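Local atomic coordinates of gamma-glutamyltranspeptidase (Streptomyces lincolnensis, PDB entry 6J3A), a protein that probably acts as a transferase of the gamma-glutamyltranspeptidase family, related to LmbA, within the wider group of N-terminal nucleophile hydrolases. Residues A[12-18]-A[423-429]; A[27-31]-A[613-617]; A[147-151]-A[378-382]; A[482-486]-A[504-510]; A[529-535]-A[602-608]. One frame throughout, in Å; residues are numbered along the deposited sequence.

Contact 1: residues A[12-18]-A[423-429]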
# COMPACT_ATOMS: atom_id res chain seq x y z
N PHE A 12 -14.53 -6.18 -3.26
CA PHE A 12 -14.77 -5.53 -4.53
C PHE A 12 -13.71 -5.87 -5.58
O PHE A 12 -14.04 -6.11 -6.73
CB PHE A 12 -14.88 -4.01 -4.37
CG PHE A 12 -15.12 -3.32 -5.68
CD1 PHE A 12 -16.37 -3.35 -6.29
CD2 PHE A 12 -14.06 -2.72 -6.37
CE1 PHE A 12 -16.58 -2.74 -7.53
CE2 PHE A 12 -14.26 -2.12 -7.60
CZ PHE A 12 -15.52 -2.13 -8.18
N GLY A 13 -12.44 -5.86 -5.19
CA GLY A 13 -11.37 -6.18 -6.13
C GLY A 13 -10.00 -6.04 -5.49
O GLY A 13 -9.85 -5.31 -4.52
N MET A 14 -9.01 -6.74 -6.04
CA MET A 14 -7.63 -6.67 -5.53
C MET A 14 -6.63 -6.71 -6.67
O MET A 14 -6.80 -7.47 -7.63
CB MET A 14 -7.34 -7.82 -4.56
CG MET A 14 -8.02 -7.71 -3.20
SD MET A 14 -7.38 -6.38 -2.16
CE MET A 14 -8.67 -6.32 -0.91
N VAL A 15 -5.60 -5.86 -6.57
CA VAL A 15 -4.51 -5.83 -7.55
C VAL A 15 -3.15 -5.84 -6.84
O VAL A 15 -2.96 -5.19 -5.82
CB VAL A 15 -4.61 -4.59 -8.46
CG1 VAL A 15 -3.49 -4.61 -9.49
CG2 VAL A 15 -5.97 -4.53 -9.16
N SER A 16 -2.20 -6.59 -7.40
CA SER A 16 -0.83 -6.57 -6.92
C SER A 16 0.15 -6.55 -8.10
O SER A 16 0.22 -7.51 -8.87
CB SER A 16 -0.58 -7.78 -6.03
OG SER A 16 0.66 -7.64 -5.36
N SER A 17 0.91 -5.45 -8.20
CA SER A 17 1.93 -5.23 -9.22
C SER A 17 3.30 -5.05 -8.61
O SER A 17 3.47 -4.97 -7.39
CB SER A 17 1.64 -3.96 -10.03
OG SER A 17 0.62 -4.19 -10.96
N THR A 18 4.27 -4.96 -9.52
CA THR A 18 5.63 -4.51 -9.22
C THR A 18 5.77 -2.99 -9.28
O THR A 18 6.89 -2.50 -9.16
CB THR A 18 6.66 -5.16 -10.18
OG1 THR A 18 6.25 -4.97 -11.54
CG2 THR A 18 6.80 -6.64 -9.90
N HIS A 423 5.44 -7.83 -13.09
CA HIS A 423 4.32 -8.73 -12.81
C HIS A 423 3.08 -7.99 -12.34
O HIS A 423 3.18 -6.95 -11.70
CB HIS A 423 4.70 -9.78 -11.76
CG HIS A 423 3.74 -10.92 -11.70
ND1 HIS A 423 2.67 -10.95 -10.83
CD2 HIS A 423 3.66 -12.05 -12.42
CE1 HIS A 423 1.99 -12.07 -11.02
NE2 HIS A 423 2.56 -12.75 -11.98
N LEU A 424 1.91 -8.53 -12.68
CA LEU A 424 0.67 -8.08 -12.08
C LEU A 424 -0.32 -9.24 -11.89
O LEU A 424 -0.34 -10.17 -12.70
CB LEU A 424 0.05 -6.90 -12.85
CG LEU A 424 -0.82 -7.15 -14.08
CD1 LEU A 424 -1.46 -5.85 -14.50
CD2 LEU A 424 0.01 -7.72 -15.21
N ASP A 425 -1.09 -9.17 -10.81
CA ASP A 425 -2.19 -10.11 -10.52
C ASP A 425 -3.46 -9.31 -10.30
O ASP A 425 -3.39 -8.22 -9.74
CB ASP A 425 -1.96 -10.87 -9.22
CG ASP A 425 -0.67 -11.61 -9.19
OD1 ASP A 425 -0.59 -12.63 -9.91
OD2 ASP A 425 0.24 -11.21 -8.44
N VAL A 426 -4.60 -9.86 -10.71
CA VAL A 426 -5.90 -9.24 -10.42
C VAL A 426 -6.91 -10.30 -10.02
O VAL A 426 -6.92 -11.40 -10.56
CB VAL A 426 -6.47 -8.43 -11.60
CG1 VAL A 426 -7.71 -7.65 -11.18
CG2 VAL A 426 -5.42 -7.47 -12.16
N VAL A 427 -7.75 -9.97 -9.05
CA VAL A 427 -8.97 -10.72 -8.76
C VAL A 427 -10.11 -9.72 -8.65
O VAL A 427 -9.98 -8.69 -8.00
CB VAL A 427 -8.83 -11.58 -7.50
CG1 VAL A 427 -8.45 -10.75 -6.28
CG2 VAL A 427 -10.10 -12.38 -7.25
N ASP A 428 -11.23 -10.02 -9.31
CA ASP A 428 -12.37 -9.08 -9.34
C ASP A 428 -13.55 -9.57 -8.48
O ASP A 428 -13.50 -10.65 -7.88
CB ASP A 428 -12.77 -8.77 -10.79
CG ASP A 428 -13.29 -9.98 -11.55
OD1 ASP A 428 -13.67 -10.99 -10.94
OD2 ASP A 428 -13.31 -9.92 -12.79
N ARG A 429 -14.61 -8.76 -8.44
CA ARG A 429 -15.80 -9.02 -7.61
C ARG A 429 -16.56 -10.30 -7.99
O ARG A 429 -17.26 -10.89 -7.16
CB ARG A 429 -16.75 -7.81 -7.64
CG ARG A 429 -17.52 -7.63 -8.94
CD ARG A 429 -18.25 -6.29 -9.02
NE ARG A 429 -19.24 -6.12 -7.96
CZ ARG A 429 -20.12 -5.12 -7.90
NH1 ARG A 429 -20.98 -5.06 -6.87
NH2 ARG A 429 -20.16 -4.17 -8.84

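Contact 2: residues A[27-31]-A[613-617]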
# COMPACT_ATOMS: atom_id res chain seq x y z
N MET A 27 -6.77 -1.00 -10.86
CA MET A 27 -7.85 -0.89 -9.89
C MET A 27 -8.89 0.12 -10.34
O MET A 27 -10.08 -0.09 -10.15
CB MET A 27 -7.29 -0.47 -8.54
CG MET A 27 -8.30 -0.48 -7.43
SD MET A 27 -8.74 -2.17 -7.01
CE MET A 27 -10.26 -1.91 -6.10
N ALA A 28 -8.43 1.22 -10.93
CA ALA A 28 -9.33 2.22 -11.52
C ALA A 28 -10.31 1.59 -12.53
O ALA A 28 -11.47 1.97 -12.59
CB ALA A 28 -8.52 3.33 -12.19
N VAL A 29 -9.83 0.62 -13.30
CA VAL A 29 -10.66 -0.08 -14.26
C VAL A 29 -11.73 -0.90 -13.55
O VAL A 29 -12.89 -0.93 -13.99
CB VAL A 29 -9.80 -0.95 -15.19
CG1 VAL A 29 -10.65 -1.88 -16.05
CG2 VAL A 29 -8.93 -0.05 -16.06
N LEU A 30 -11.37 -1.55 -12.45
CA LEU A 30 -12.36 -2.28 -11.65
C LEU A 30 -13.42 -1.33 -11.12
O LEU A 30 -14.61 -1.59 -11.28
CB LEU A 30 -11.70 -3.04 -10.51
CG LEU A 30 -10.71 -4.15 -10.92
CD1 LEU A 30 -10.21 -4.87 -9.68
CD2 LEU A 30 -11.34 -5.14 -11.88
N GLU A 31 -12.99 -0.19 -10.56
CA GLU A 31 -13.90 0.85 -10.07
C GLU A 31 -14.87 1.39 -11.12
O GLU A 31 -15.97 1.83 -10.81
CB GLU A 31 -13.09 2.02 -9.49
CG GLU A 31 -12.25 1.72 -8.25
CD GLU A 31 -13.08 1.44 -7.01
OE1 GLU A 31 -12.47 1.15 -5.96
OE2 GLU A 31 -14.34 1.52 -7.07
N TYR A 613 3.44 -2.94 -5.03
CA TYR A 613 2.34 -2.43 -4.23
C TYR A 613 1.03 -3.13 -4.57
O TYR A 613 0.74 -3.37 -5.76
CB TYR A 613 2.21 -0.90 -4.42
CG TYR A 613 1.72 -0.16 -3.18
CD1 TYR A 613 2.46 -0.16 -1.99
CD2 TYR A 613 0.51 0.56 -3.21
CE1 TYR A 613 2.02 0.53 -0.85
CE2 TYR A 613 0.06 1.25 -2.09
CZ TYR A 613 0.80 1.24 -0.91
OH TYR A 613 0.32 1.93 0.20
N ALA A 614 0.27 -3.46 -3.52
CA ALA A 614 -1.08 -4.00 -3.65
C ALA A 614 -2.13 -2.92 -3.36
O ALA A 614 -1.92 -2.04 -2.51
CB ALA A 614 -1.27 -5.18 -2.71
N VAL A 615 -3.25 -2.98 -4.08
CA VAL A 615 -4.41 -2.13 -3.77
C VAL A 615 -5.71 -2.91 -3.92
O VAL A 615 -5.81 -3.79 -4.78
CB VAL A 615 -4.48 -0.83 -4.64
CG1 VAL A 615 -3.17 -0.07 -4.58
CG2 VAL A 615 -4.84 -1.11 -6.10
N GLY A 616 -6.69 -2.58 -3.09
CA GLY A 616 -8.04 -3.09 -3.27
C GLY A 616 -8.94 -2.81 -2.10
O GLY A 616 -8.55 -2.11 -1.15
N ARG A 617 -10.16 -3.34 -2.17
CA ARG A 617 -11.20 -3.05 -1.17
C ARG A 617 -12.41 -3.98 -1.26
O ARG A 617 -12.47 -4.85 -2.12
CB ARG A 617 -11.66 -1.59 -1.29
CG ARG A 617 -12.37 -1.26 -2.59
CD ARG A 617 -12.99 0.12 -2.55
NE ARG A 617 -13.79 0.36 -3.75
CZ ARG A 617 -15.09 0.06 -3.89
NH1 ARG A 617 -15.79 -0.48 -2.90
NH2 ARG A 617 -15.70 0.32 -5.05

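Contact 3: residues A[147-151]-A[378-382]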
# COMPACT_ATOMS: atom_id res chain seq x y z
N ASN A 147 15.99 3.46 -10.38
CA ASN A 147 16.48 2.47 -11.36
C ASN A 147 16.26 2.78 -12.84
O ASN A 147 16.99 2.25 -13.67
CB ASN A 147 15.89 1.09 -11.04
CG ASN A 147 16.59 0.41 -9.87
OD1 ASN A 147 17.69 0.80 -9.46
ND2 ASN A 147 15.94 -0.62 -9.33
N VAL A 148 15.30 3.62 -13.19
CA VAL A 148 15.12 4.00 -14.60
C VAL A 148 16.36 4.75 -15.09
O VAL A 148 17.04 4.33 -16.03
CB VAL A 148 13.86 4.87 -14.81
CG1 VAL A 148 13.76 5.35 -16.25
CG2 VAL A 148 12.61 4.09 -14.45
N GLY A 149 16.66 5.85 -14.42
CA GLY A 149 17.78 6.70 -14.80
C GLY A 149 19.11 6.03 -14.59
O GLY A 149 20.01 6.16 -15.43
N VAL A 150 19.24 5.30 -13.49
CA VAL A 150 20.47 4.56 -13.21
C VAL A 150 20.73 3.55 -14.33
O VAL A 150 21.89 3.35 -14.70
CB VAL A 150 20.46 3.87 -11.83
CG1 VAL A 150 21.62 2.90 -11.65
CG2 VAL A 150 20.52 4.92 -10.72
N THR A 151 19.66 2.96 -14.87
CA THR A 151 19.76 2.02 -16.00
C THR A 151 20.23 2.73 -17.26
O THR A 151 21.18 2.30 -17.90
CB THR A 151 18.42 1.30 -16.32
OG1 THR A 151 18.00 0.51 -15.22
CG2 THR A 151 18.57 0.38 -17.52
N PHE A 378 25.18 -5.21 -14.22
CA PHE A 378 24.09 -4.39 -13.71
C PHE A 378 22.74 -5.12 -13.72
O PHE A 378 22.34 -5.71 -14.75
CB PHE A 378 23.99 -3.09 -14.52
CG PHE A 378 22.76 -2.28 -14.21
CD1 PHE A 378 22.68 -1.52 -13.04
CD2 PHE A 378 21.69 -2.25 -15.10
CE1 PHE A 378 21.55 -0.76 -12.76
CE2 PHE A 378 20.56 -1.50 -14.82
CZ PHE A 378 20.49 -0.74 -13.65
N ASP A 379 22.05 -5.09 -12.58
CA ASP A 379 20.70 -5.64 -12.42
C ASP A 379 19.72 -4.46 -12.29
O ASP A 379 19.73 -3.77 -11.27
CB ASP A 379 20.66 -6.53 -11.17
CG ASP A 379 19.32 -7.28 -11.00
OD1 ASP A 379 18.67 -7.67 -12.01
OD2 ASP A 379 18.94 -7.49 -9.82
N PRO A 380 18.85 -4.24 -13.32
CA PRO A 380 17.88 -3.12 -13.28
C PRO A 380 16.74 -3.32 -12.27
O PRO A 380 15.91 -2.42 -12.06
CB PRO A 380 17.33 -3.10 -14.71
CG PRO A 380 17.39 -4.53 -15.14
CD PRO A 380 18.58 -5.14 -14.46
N LEU A 381 16.72 -4.51 -11.67
CA LEU A 381 15.77 -4.97 -10.68
C LEU A 381 16.27 -4.74 -9.24
O LEU A 381 15.49 -4.84 -8.29
CB LEU A 381 15.59 -6.48 -10.91
CG LEU A 381 14.28 -7.13 -10.51
CD1 LEU A 381 13.20 -6.84 -11.56
CD2 LEU A 381 14.49 -8.63 -10.32
N GLY A 382 17.56 -4.41 -9.08
CA GLY A 382 18.27 -4.50 -7.80
C GLY A 382 17.87 -3.51 -6.72
O GLY A 382 17.72 -2.31 -6.98

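Contact 4: residues A[482-486]-A[504-510]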
# COMPACT_ATOMS: atom_id res chain seq x y z
N THR A 482 12.09 -17.38 -19.24
CA THR A 482 12.09 -17.35 -17.76
C THR A 482 10.75 -16.91 -17.14
O THR A 482 10.50 -17.14 -15.96
CB THR A 482 13.20 -16.44 -17.20
OG1 THR A 482 13.20 -15.19 -17.89
CG2 THR A 482 14.54 -17.12 -17.33
N LEU A 483 9.89 -16.32 -17.97
CA LEU A 483 8.62 -15.73 -17.54
C LEU A 483 7.65 -16.82 -17.12
O LEU A 483 7.30 -17.68 -17.92
CB LEU A 483 8.02 -14.90 -18.67
CG LEU A 483 9.00 -13.94 -19.38
CD1 LEU A 483 8.22 -13.05 -20.34
CD2 LEU A 483 9.87 -13.14 -18.41
N THR A 484 7.19 -16.75 -15.87
CA THR A 484 6.49 -17.85 -15.26
C THR A 484 5.52 -17.43 -14.15
O THR A 484 5.83 -17.54 -12.96
CB THR A 484 7.48 -18.93 -14.77
OG1 THR A 484 6.75 -19.96 -14.11
CG2 THR A 484 8.56 -18.35 -13.84
N PRO A 485 4.32 -16.98 -14.55
CA PRO A 485 3.29 -16.70 -13.54
C PRO A 485 2.71 -17.98 -12.94
O PRO A 485 2.94 -19.08 -13.47
CB PRO A 485 2.22 -15.92 -14.32
CG PRO A 485 2.40 -16.32 -15.74
CD PRO A 485 3.82 -16.79 -15.92
N SER A 486 1.94 -17.83 -11.87
CA SER A 486 1.34 -18.96 -11.15
C SER A 486 -0.11 -18.70 -10.82
O SER A 486 -0.52 -17.55 -10.58
CB SER A 486 2.08 -19.24 -9.84
OG SER A 486 3.48 -19.33 -10.03
N ASP A 504 16.10 -16.23 -13.52
CA ASP A 504 16.28 -17.60 -13.02
C ASP A 504 15.89 -17.77 -11.56
O ASP A 504 15.81 -18.90 -11.07
CB ASP A 504 17.73 -18.06 -13.24
CG ASP A 504 18.07 -18.20 -14.70
OD1 ASP A 504 17.26 -18.77 -15.46
OD2 ASP A 504 19.14 -17.71 -15.10
N GLN A 505 15.65 -16.66 -10.87
CA GLN A 505 15.13 -16.71 -9.51
C GLN A 505 13.59 -16.80 -9.43
O GLN A 505 13.07 -17.15 -8.37
CB GLN A 505 15.62 -15.50 -8.70
CG GLN A 505 17.14 -15.42 -8.54
CD GLN A 505 17.85 -14.71 -9.70
OE1 GLN A 505 17.85 -13.49 -9.78
NE2 GLN A 505 18.46 -15.49 -10.58
N GLN A 506 12.88 -16.51 -10.53
CA GLN A 506 11.40 -16.43 -10.54
C GLN A 506 10.70 -17.61 -9.88
O GLN A 506 9.92 -17.43 -8.94
CB GLN A 506 10.86 -16.30 -11.97
CG GLN A 506 11.01 -14.92 -12.59
CD GLN A 506 9.98 -14.63 -13.66
OE1 GLN A 506 10.27 -13.94 -14.64
NE2 GLN A 506 8.77 -15.13 -13.47
N ASP A 507 10.97 -18.82 -10.38
CA ASP A 507 10.38 -20.04 -9.81
C ASP A 507 11.20 -20.67 -8.68
O ASP A 507 10.93 -21.82 -8.30
CB ASP A 507 10.10 -21.08 -10.90
CG ASP A 507 8.75 -20.91 -11.56
OD1 ASP A 507 7.81 -20.33 -10.96
OD2 ASP A 507 8.62 -21.38 -12.71
N GLN A 508 12.20 -19.96 -8.16
CA GLN A 508 12.78 -20.31 -6.87
C GLN A 508 12.02 -19.53 -5.80
O GLN A 508 11.48 -20.07 -4.83
CB GLN A 508 14.27 -19.96 -6.82
CG GLN A 508 15.10 -20.52 -7.97
CD GLN A 508 16.59 -20.35 -7.74
OE1 GLN A 508 17.12 -20.79 -6.70
NE2 GLN A 508 17.29 -19.72 -8.69
N TRP A 509 11.96 -18.22 -6.01
CA TRP A 509 11.31 -17.32 -5.09
C TRP A 509 9.84 -17.68 -4.92
O TRP A 509 9.34 -17.69 -3.80
CB TRP A 509 11.46 -15.88 -5.58
CG TRP A 509 12.85 -15.30 -5.41
CD1 TRP A 509 13.83 -15.69 -4.52
CD2 TRP A 509 13.38 -14.19 -6.13
NE1 TRP A 509 14.95 -14.90 -4.68
CE2 TRP A 509 14.70 -13.96 -5.64
CE3 TRP A 509 12.88 -13.36 -7.15
CZ2 TRP A 509 15.51 -12.95 -6.15
CZ3 TRP A 509 13.68 -12.34 -7.63
CH2 TRP A 509 14.98 -12.15 -7.14
N GLN A 510 9.18 -17.98 -6.03
CA GLN A 510 7.78 -18.39 -6.00
C GLN A 510 7.57 -19.70 -5.26
O GLN A 510 6.60 -19.83 -4.52
CB GLN A 510 7.20 -18.51 -7.41
CG GLN A 510 6.75 -17.20 -7.99
CD GLN A 510 6.38 -17.31 -9.45
OE1 GLN A 510 7.25 -17.39 -10.34
NE2 GLN A 510 5.07 -17.30 -9.73

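Contact 5: residues A[529-535]-A[602-608]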
# COMPACT_ATOMS: atom_id res chain seq x y z
N LEU A 529 -0.39 -13.98 3.15
CA LEU A 529 0.26 -13.58 1.91
C LEU A 529 1.46 -12.68 2.18
O LEU A 529 2.58 -13.01 1.78
CB LEU A 529 -0.72 -12.84 0.98
CG LEU A 529 -1.99 -13.57 0.50
CD1 LEU A 529 -2.79 -12.70 -0.46
CD2 LEU A 529 -1.66 -14.91 -0.16
N GLN A 530 1.24 -11.56 2.87
CA GLN A 530 2.31 -10.58 3.10
C GLN A 530 3.42 -11.10 4.03
O GLN A 530 4.59 -10.77 3.82
CB GLN A 530 1.76 -9.25 3.61
CG GLN A 530 2.78 -8.12 3.68
CD GLN A 530 3.25 -7.64 2.32
OE1 GLN A 530 2.44 -7.30 1.46
NE2 GLN A 530 4.57 -7.58 2.13
N GLY A 531 3.07 -11.89 5.03
CA GLY A 531 4.06 -12.50 5.90
C GLY A 531 4.96 -13.45 5.13
O GLY A 531 6.15 -13.58 5.43
N ALA A 532 4.37 -14.12 4.14
CA ALA A 532 5.12 -15.01 3.24
C ALA A 532 6.06 -14.20 2.34
O ALA A 532 7.21 -14.57 2.15
CB ALA A 532 4.18 -15.86 2.41
N ILE A 533 5.57 -13.09 1.80
CA ILE A 533 6.38 -12.18 0.99
C ILE A 533 7.52 -11.54 1.78
O ILE A 533 8.66 -11.53 1.32
CB ILE A 533 5.52 -11.08 0.36
CG1 ILE A 533 4.60 -11.70 -0.71
CG2 ILE A 533 6.40 -10.00 -0.25
CD1 ILE A 533 3.66 -10.74 -1.40
N ASP A 534 7.18 -10.94 2.93
CA ASP A 534 8.17 -10.38 3.87
C ASP A 534 9.23 -11.40 4.26
O ASP A 534 10.39 -11.03 4.41
CB ASP A 534 7.51 -9.88 5.16
CG ASP A 534 6.88 -8.49 5.03
OD1 ASP A 534 6.62 -8.00 3.91
OD2 ASP A 534 6.63 -7.89 6.10
N ALA A 535 8.84 -12.66 4.41
CA ALA A 535 9.77 -13.70 4.86
C ALA A 535 11.11 -13.63 4.13
O ALA A 535 11.14 -13.40 2.90
CB ALA A 535 9.16 -15.08 4.70
N SER A 602 -8.24 -11.01 -1.15
CA SER A 602 -7.07 -10.45 -0.46
C SER A 602 -5.92 -10.14 -1.42
O SER A 602 -5.98 -10.45 -2.61
CB SER A 602 -6.65 -11.35 0.72
OG SER A 602 -6.46 -12.68 0.32
N ALA A 603 -4.89 -9.46 -0.90
CA ALA A 603 -3.72 -9.07 -1.70
C ALA A 603 -2.56 -8.70 -0.83
O ALA A 603 -2.74 -8.16 0.26
CB ALA A 603 -4.05 -7.90 -2.60
N ALA A 604 -1.37 -9.00 -1.32
CA ALA A 604 -0.12 -8.58 -0.70
C ALA A 604 0.85 -8.18 -1.80
O ALA A 604 0.60 -8.40 -2.99
CB ALA A 604 0.45 -9.69 0.16
N ALA A 605 1.95 -7.55 -1.40
CA ALA A 605 2.99 -7.14 -2.34
C ALA A 605 4.33 -6.93 -1.67
O ALA A 605 4.41 -6.56 -0.50
CB ALA A 605 2.57 -5.88 -3.09
N ASN A 606 5.38 -7.14 -2.46
CA ASN A 606 6.76 -7.03 -2.02
C ASN A 606 7.16 -5.60 -1.65
O ASN A 606 6.87 -4.68 -2.42
CB ASN A 606 7.68 -7.55 -3.12
CG ASN A 606 9.12 -7.15 -2.91
OD1 ASN A 606 9.79 -7.61 -1.97
ND2 ASN A 606 9.61 -6.25 -3.76
N PRO A 607 7.83 -5.42 -0.49
CA PRO A 607 8.29 -4.10 -0.09
C PRO A 607 9.70 -3.73 -0.57
O PRO A 607 10.08 -2.56 -0.50
CB PRO A 607 8.26 -4.19 1.43
CG PRO A 607 8.69 -5.60 1.68
CD PRO A 607 8.14 -6.42 0.55
N ARG A 608 10.45 -4.71 -1.06
CA ARG A 608 11.85 -4.52 -1.42
C ARG A 608 11.93 -3.66 -2.68
O ARG A 608 11.27 -3.97 -3.67
CB ARG A 608 12.54 -5.86 -1.67
CG ARG A 608 12.47 -6.85 -0.52
CD ARG A 608 12.89 -8.23 -0.99
NE ARG A 608 12.80 -9.24 0.06
CZ ARG A 608 11.68 -9.83 0.47
NH1 ARG A 608 10.50 -9.52 -0.07
NH2 ARG A 608 11.74 -10.75 1.43

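Contact 1: residues A[12-18]-A[423-429]
Met14 and Val427 pair across two antiparallel strands, 13-17 and 424-428. Their backbones exchange two bonds: Met14 N to Val427 O at 2.9 Å and Val427 N to Met14 O at 3.0 Å. Ser16 and Asp425 form the next hydrogen-bonded pair. Val15 with Val426 and Ser17 with Leu424 are non-hydrogen-bonded pairs.

The middle of the ladder is tightly packed and buried on both faces. On one face Met14 CB lies 3.6 Å from Val427 CG1. Val427 CG1 stands between its backbone N and carbonyl carbon (chi1 57°), which brings it beside Met14 CB. This face, with Ser16 and Asp425, meets strands 590-594 and 601-605. Ser16 OG finds its main partner there, Ala604 O. On the other face Val15 and Val426 point the same way, with CG2 and CG1 4.1 Å apart. Ser17 OG lies 3.4 Å from Leu424 CB.

At one end Thr18 N donates to His423 O at 3.1 Å. His423 N reaches Thr18 OG1 only weakly, and that hydroxyl also bonds Glu51.

The other end is looser. Phe12 and Gly13 both face Arg617, at the end of the neighbouring strand 613-616, a classic beta bulge. Arg429 is exposed, and its NH2 stands at the edge of the Phe12 ring, 4.1 Å from CE1. Ring and guanidinium planes are 56° apart, so they do not stack. Asp428 turns to Asn432 and Ala36 instead.

The pairing thus rests on buried backbone bonds, while polar side chains such as Ser16, Thr18 and Asp428 turn to partners outside it.

Contact 2: residues A[27-31]-A[613-617]
The guanidinium of Arg617 and the carboxylate of Glu31 meet edge to edge, their planes 18° apart. Arg617 presents its NE side. NE donates to Glu31 OE1 at 2.7 Å, and NH2 donates to Glu31 OE2, also at 2.7 Å and nearly straight. Both oxygens are met on the syn side, so the salt bridge has two parallel bonds. One face of the guanidinium lies over the ring of Phe12, a cation-pi contact with the planes nearly parallel. The edges have further partners on the second subunit: Tyr137 OH of that chain bonds Arg617 NH1, and its Gln24 NE2 bonds Glu31 OE1. With a lysine in place of Arg617 the planar two-nitrogen grip would be lost, and Glu31 would probably keep at most one of these bonds and be freer to turn.

Met27 fills the space beside the salt bridge. Its CB lies 3.5 Å from Val615 CG2. The bend at chi2 (71°) carries the thioether over the strand, where CE touches Gly616 CA at 3.8 Å. CE also meets Arg617 CG at 4.1 Å, the two side chains crossing at about a right angle.

The ring of Tyr613 meets that of Tyr613 of the second subunit, the planes nearly parallel. Helix 20-31 thus lies over strand 613-616, an outermost strand within this chain, beside strand 13-17. This is the helix-on-sheet layering of an alpha-beta-beta-alpha sandwich, here at a subunit interface.

Contact 3: residues A[147-151]-A[378-382]
Phe378, Asn147 and Thr151 carry most of this contact. A chi1 of 171° puts the Phe378 ring on the far side of CB from the backbone N, and the ring reaches across to helix 146-154. Its edge meets Thr151, whose OG1 lies near the ring plane, 3.2 Å from CZ. The same hydroxyl is modelled very close to Asn147 O, one turn back in the helix, so the detail of that bond is doubtful. That carbonyl also accepts from Thr151 N. Val150 CG1 approaches the ring obliquely, 3.8 Å from CE1. Pro380 N lies 3.6 Å above one face of the ring, and Pro380 CB packs on Thr151 OG1 at 3.7 Å.

Asn147 works at the other end. Its ND2 gives a weak bond to Gly382 O at 3.4 Å. The amide also lies near Pro380 O, but the angle there is too poor for a bond. His53 touches both Asn147 and Thr151, and Leu54 and Gln444 touch Pro380.

The contact is largely at the surface, with few polar bonds. It sets a type I beta turn, Asp379 to Gly382, against one side of a helix, shortly before residues 384-420, which are not modelled.

Contact 4: residues A[482-486]-A[504-510]
Thr484 and Asp507 tie the loop before strand 486-490 to the first turns of helix 506-519. A chi1 of 177° swings Thr484 OG1 across to Asp507, and it donates to OD2 of that residue at 2.7 Å. The oxygen is met on its syn side, 27° out of the carboxylate plane. Lys272 joins them: its NZ forms a salt bridge with Asp507 OD1 and also bonds Thr484 OG1, Pro485 O and Ser486 OG. A buried charge therefore sits between loop and helix. An alanine in place of Asp507 would take away the carboxylate, and Lys272 would probably be left without this counter-charge and Thr484 OG1 without its acceptor.

Thr484 CG2 packs on Gln506 CB at 3.6 Å, the two side chains lying alongside and running in opposite senses. In related gamma-glutamyltranspeptidases the loop corresponding to 482-486 and the turn leading into helix 506-519 border the substrate pocket, and they probably do so here. Gln510 also points into the loop, with its amide close to Thr484 O and Ser486 OG.

At the far end Thr482 CG2 touches Asp504 OD1 at 3.7 Å. Asp504 has stronger partners in Arg316 and Ser546 N. Its own carbonyl oxygen accepts from Gln508 NE2 at 2.9 Å, with the donor above the carbonyl plane.

Contact 5: residues A[529-535]-A[602-608]
Helix 529-534 runs almost parallel to strand 602-605, with the axes 15° apart and 7.3 Å at closest approach. Ala604 points at the helix. Its CB touches Leu529 CB at 3.5 Å and Ile533 CD1 at 3.7 Å, and Gln530 passes beside it.

Gln530 grips the strand end. Its chain leaves CB beside the carbonyl carbon (chi1 -172°) and bends at chi2 (69°), which turns the amide onto Ala605. Ala605 N donates to Gln530 OE1 at 2.9 Å, and Gln530 NE2 donates to Ala605 O at 2.8 Å. NE2 also gives a bond to Asp534 OD1 at 2.7 Å, which fixes the rotation of the amide. A side chain thus binds both backbone groups of one strand residue.

Beyond the strand the chain runs on past the helix end. Asn606 OD1 accepts from Arg608 N, an Asx turn, and from Arg608 NH1. The guanidinium then reaches the C-terminal end of the helix end-on, and both NH1 and NH2 bond Ile533 O, at 3.1 Å and 3.2 Å. Glu560 pairs with Arg608 NE, so the charge has a carboxylate partner besides the carbonyl. Ile533 CG2 packs on Asn606 CA.

Phe513 of helix 506-519 lies against Ala532 and Ile533. Strand 601-605 is hydrogen-bonded to strand 590-594, and Ala603 and Ala605 face strand 13-17 on the side away from helix 529-534.

Overall arrangement
Contacts 1, 2, 4 and 5 are buried, whereas contact 3 lies largely at the surface. Contacts 1 and 2 share neighbouring strands, 13-17 and 613-616. The first is held by a backbone ladder, the second by a helix docked through a salt bridge. Contact 5 meets both from the facing strand 601-605, small alanines lying between the layers. Its polar bonds tie a helix to backbone groups. Contact 4, only 7 Å from the chain's centre (centre to centre), relies on buried charge. Only contact 2 has extensive partners on the second subunit. Contact 3 closes within the long excursion between the strands of contact 1 and has just one weak bond.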